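Long-range contact in putative zinc protease (Bordetella parapertussis, PDB 3IVL), which belongs to the M16 metallopeptidase family and is probably a zinc-dependent endopeptidase, represented here by its inactive peptidase domain alone: residues A25-L30 with P79-F84. Numbering follows the deposited sequence.
Sequences AAMYHL and PGLAMF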
ATOM      1  N   ALA A  25     -12.823   3.376 -16.245  1.00 14.03           N
ATOM      2  CA  ALA A  25     -11.621   4.132 -15.909  1.00 13.54           C
ATOM      3  C   ALA A  25     -11.289   4.204 -14.436  1.00 13.47           C
ATOM      4  O   ALA A  25     -12.157   4.177 -13.620  1.00 13.67           O
ATOM      5  CB  ALA A  25     -11.701   5.509 -16.476  1.00 12.58           C
ATOM      6  N   ALA A  26     -10.010   4.342 -14.149  1.00 13.53           N
ATOM      7  CA  ALA A  26      -9.471   4.644 -12.846  1.00 14.94           C
ATOM      8  C   ALA A  26      -8.617   5.927 -12.782  1.00 15.93           C
ATOM      9  O   ALA A  26      -7.672   6.076 -13.497  1.00 15.74           O
ATOM     10  CB  ALA A  26      -8.678   3.510 -12.393  1.00 14.67           C
HETATM   11  N   MSE A  27      -8.978   6.826 -11.889  1.00 16.30           N
HETATM   12  CA  MSE A  27      -8.299   8.071 -11.661  1.00 17.47           C
HETATM   13  C   MSE A  27      -7.696   8.180 -10.263  1.00 17.46           C
HETATM   14  O   MSE A  27      -8.327   7.904  -9.282  1.00 17.29           O
HETATM   15  CB  MSE A  27      -9.259   9.219 -11.838  1.00 17.72           C
HETATM   16  CG  MSE A  27      -9.715   9.431 -13.209  1.00 21.76           C
HETATM   17 SE   MSE A  27     -11.443   8.832 -13.511  1.00 34.20          SE
HETATM   18  CE  MSE A  27     -11.981  10.196 -14.606  1.00 29.35           C
ATOM     19  N   TYR A  28      -6.470   8.630 -10.208  1.00 17.09           N
ATOM     20  CA  TYR A  28      -5.789   8.822  -8.975  1.00 17.24           C
ATOM     21  C   TYR A  28      -5.306  10.243  -8.854  1.00 17.18           C
ATOM     22  O   TYR A  28      -4.794  10.774  -9.772  1.00 16.91           O
ATOM     23  CB  TYR A  28      -4.625   7.908  -8.950  1.00 17.34           C
ATOM     24  CG  TYR A  28      -4.988   6.485  -9.106  1.00 18.16           C
ATOM     25  CD1 TYR A  28      -5.065   5.657  -8.018  1.00 17.26           C
ATOM     26  CD2 TYR A  28      -5.249   5.956 -10.333  1.00 16.94           C
ATOM     27  CE1 TYR A  28      -5.390   4.334  -8.154  1.00 16.12           C
ATOM     28  CE2 TYR A  28      -5.562   4.647 -10.480  1.00 16.84           C
ATOM     29  CZ  TYR A  28      -5.634   3.834  -9.383  1.00 15.33           C
ATOM     30  OH  TYR A  28      -5.958   2.549  -9.526  1.00 12.37           O
ATOM     31  N   HIS A  29      -5.479  10.852  -7.704  1.00 17.26           N
ATOM     32  CA  HIS A  29      -4.946  12.164  -7.449  1.00 16.95           C
ATOM     33  C   HIS A  29      -3.456  12.214  -7.364  1.00 16.91           C
ATOM     34  O   HIS A  29      -2.829  11.306  -6.933  1.00 16.41           O
ATOM     35  CB  HIS A  29      -5.563  12.791  -6.240  1.00 17.11           C
ATOM     36  CG  HIS A  29      -6.957  13.226  -6.472  1.00 17.31           C
ATOM     37  ND1 HIS A  29      -7.974  12.336  -6.678  1.00 17.50           N
ATOM     38  CD2 HIS A  29      -7.496  14.448  -6.590  1.00 18.17           C
ATOM     39  CE1 HIS A  29      -9.085  12.992  -6.903  1.00 18.52           C
ATOM     40  NE2 HIS A  29      -8.822  14.275  -6.850  1.00 19.14           N
ATOM     41  N   LEU A  30      -2.934  13.332  -7.813  1.00 17.17           N
ATOM     42  CA  LEU A  30      -1.516  13.545  -7.979  1.00 16.71           C
ATOM     43  C   LEU A  30      -1.027  14.631  -7.057  1.00 16.63           C
ATOM     44  O   LEU A  30      -1.771  15.475  -6.660  1.00 15.93           O
ATOM     45  CB  LEU A  30      -1.215  13.953  -9.404  1.00 16.67           C
ATOM     46  CG  LEU A  30      -1.502  12.975 -10.528  1.00 16.85           C
ATOM     47  CD1 LEU A  30      -1.386  13.646 -11.826  1.00 14.07           C
ATOM     48  CD2 LEU A  30      -0.596  11.830 -10.479  1.00 16.32           C
ATOM     49  N   PRO A  79      -6.617  20.173  -8.582  1.00 12.37           N
ATOM     50  CA  PRO A  79      -5.300  19.592  -8.766  1.00 12.06           C
ATOM     51  C   PRO A  79      -5.240  18.499  -9.843  1.00 11.57           C
ATOM     52  O   PRO A  79      -6.200  18.167 -10.479  1.00 11.85           O
ATOM     53  CB  PRO A  79      -5.007  19.005  -7.403  1.00 12.24           C
ATOM     54  CG  PRO A  79      -6.262  18.730  -6.844  1.00 12.50           C
ATOM     55  CD  PRO A  79      -7.227  19.726  -7.341  1.00 12.46           C
ATOM     56  N   GLY A  80      -4.064  17.954 -10.015  1.00 10.71           N
ATOM     57  CA  GLY A  80      -3.796  16.986 -11.043  1.00  9.28           C
ATOM     58  C   GLY A  80      -4.380  15.618 -10.845  1.00  8.40           C
ATOM     59  O   GLY A  80      -4.619  15.218  -9.755  1.00  8.28           O
ATOM     60  N   LEU A  81      -4.578  14.905 -11.931  1.00  7.08           N
ATOM     61  CA  LEU A  81      -5.135  13.585 -11.910  1.00  6.34           C
ATOM     62  C   LEU A  81      -4.421  12.731 -12.884  1.00  5.73           C
ATOM     63  O   LEU A  81      -4.034  13.191 -13.892  1.00  5.98           O
ATOM     64  CB  LEU A  81      -6.555  13.689 -12.378  1.00  6.17           C
ATOM     65  CG  LEU A  81      -7.698  12.960 -11.736  1.00  7.61           C
ATOM     66  CD1 LEU A  81      -7.743  13.164 -10.279  1.00  5.74           C
ATOM     67  CD2 LEU A  81      -8.947  13.445 -12.367  1.00  8.12           C
ATOM     68  N   ALA A  82      -4.286  11.460 -12.592  1.00  5.52           N
ATOM     69  CA  ALA A  82      -3.861  10.472 -13.543  1.00  5.55           C
ATOM     70  C   ALA A  82      -5.055   9.620 -13.912  1.00  6.02           C
ATOM     71  O   ALA A  82      -5.872   9.315 -13.094  1.00  5.17           O
ATOM     72  CB  ALA A  82      -2.798   9.658 -12.998  1.00  5.01           C
HETATM   73  N   MSE A  83      -5.175   9.307 -15.178  1.00  6.52           N
HETATM   74  CA  MSE A  83      -6.298   8.545 -15.651  1.00  7.61           C
HETATM   75  C   MSE A  83      -5.872   7.352 -16.430  1.00  8.05           C
HETATM   76  O   MSE A  83      -5.016   7.451 -17.251  1.00  7.34           O
HETATM   77  CB  MSE A  83      -7.182   9.435 -16.485  1.00  7.86           C
HETATM   78  CG  MSE A  83      -8.287   8.733 -17.191  1.00 10.47           C
HETATM   79 SE   MSE A  83      -9.583   9.913 -17.835  1.00 19.05          SE
HETATM   80  CE  MSE A  83     -10.639  10.076 -16.346  1.00 16.40           C
ATOM     81  N   PHE A  84      -6.461   6.213 -16.145  1.00  9.73           N
ATOM     82  CA  PHE A  84      -6.223   5.015 -16.908  1.00 10.81           C
ATOM     83  C   PHE A  84      -7.544   4.399 -17.289  1.00 11.95           C
ATOM     84  O   PHE A  84      -8.434   4.352 -16.499  1.00 11.34           O
ATOM     85  CB  PHE A  84      -5.405   4.022 -16.129  1.00 10.56           C
ATOM     86  CG  PHE A  84      -4.092   4.521 -15.684  1.00  9.72           C
ATOM     87  CD1 PHE A  84      -3.000   4.367 -16.443  1.00 10.63           C
ATOM     88  CD2 PHE A  84      -3.937   5.079 -14.471  1.00 10.40           C
ATOM     89  CE1 PHE A  84      -1.810   4.798 -16.026  1.00 10.50           C
ATOM     90  CE2 PHE A  84      -2.730   5.507 -14.073  1.00 10.62           C
ATOM     91  CZ  PHE A  84      -1.669   5.342 -14.855  1.00  9.72           C
TER
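Tyr28 and Ala82 pair at the middle of this antiparallel contact, bonded in both directions; the Ala82 N to Tyr28 O bond, 2.9 Å, is almost straight at 174°. Ala26 and Phe84 form a second such pair toward one end. On the buried face, Leu30 reaches across the neighbouring strand: with CG beside its own backbone N (chi1 -64°), it lays CD1 3.3 Å from Leu81 C and CD2 4.0 Å from Ala82 CB. Farther along, the Tyr28 and Phe84 rings meet obliquely, CE2 of Tyr28 4.3 Å from CD2 of Phe84, while Tyr28 OH is hydrogen-bonded to Glu106 OE2. Strands 23-29 and 81-87 are the two central strands of the four-stranded antiparallel sheet of this alpha/beta M16 domain, and helices 37-48 and 94-105 pack against the face with Ala26, Tyr28, Ala82 and Phe84. The other face, with Met27, Leu81 and Met83 partly exposed and His29 exposed, is the solvent side. There Leu81 CD1 sits over the centre of the His29 ring in a CH-pi contact, 3.6 Å from the centroid, but Leu81 CG and Met27 CB meet more loosely, at 4.1 Å. Beyond the last paired residues, where strand 23-29 ends and 81-87 begins, the bond from Leu30 N to Gly80 O stretches to 3.2 Å, its donor well above the carbonyl plane.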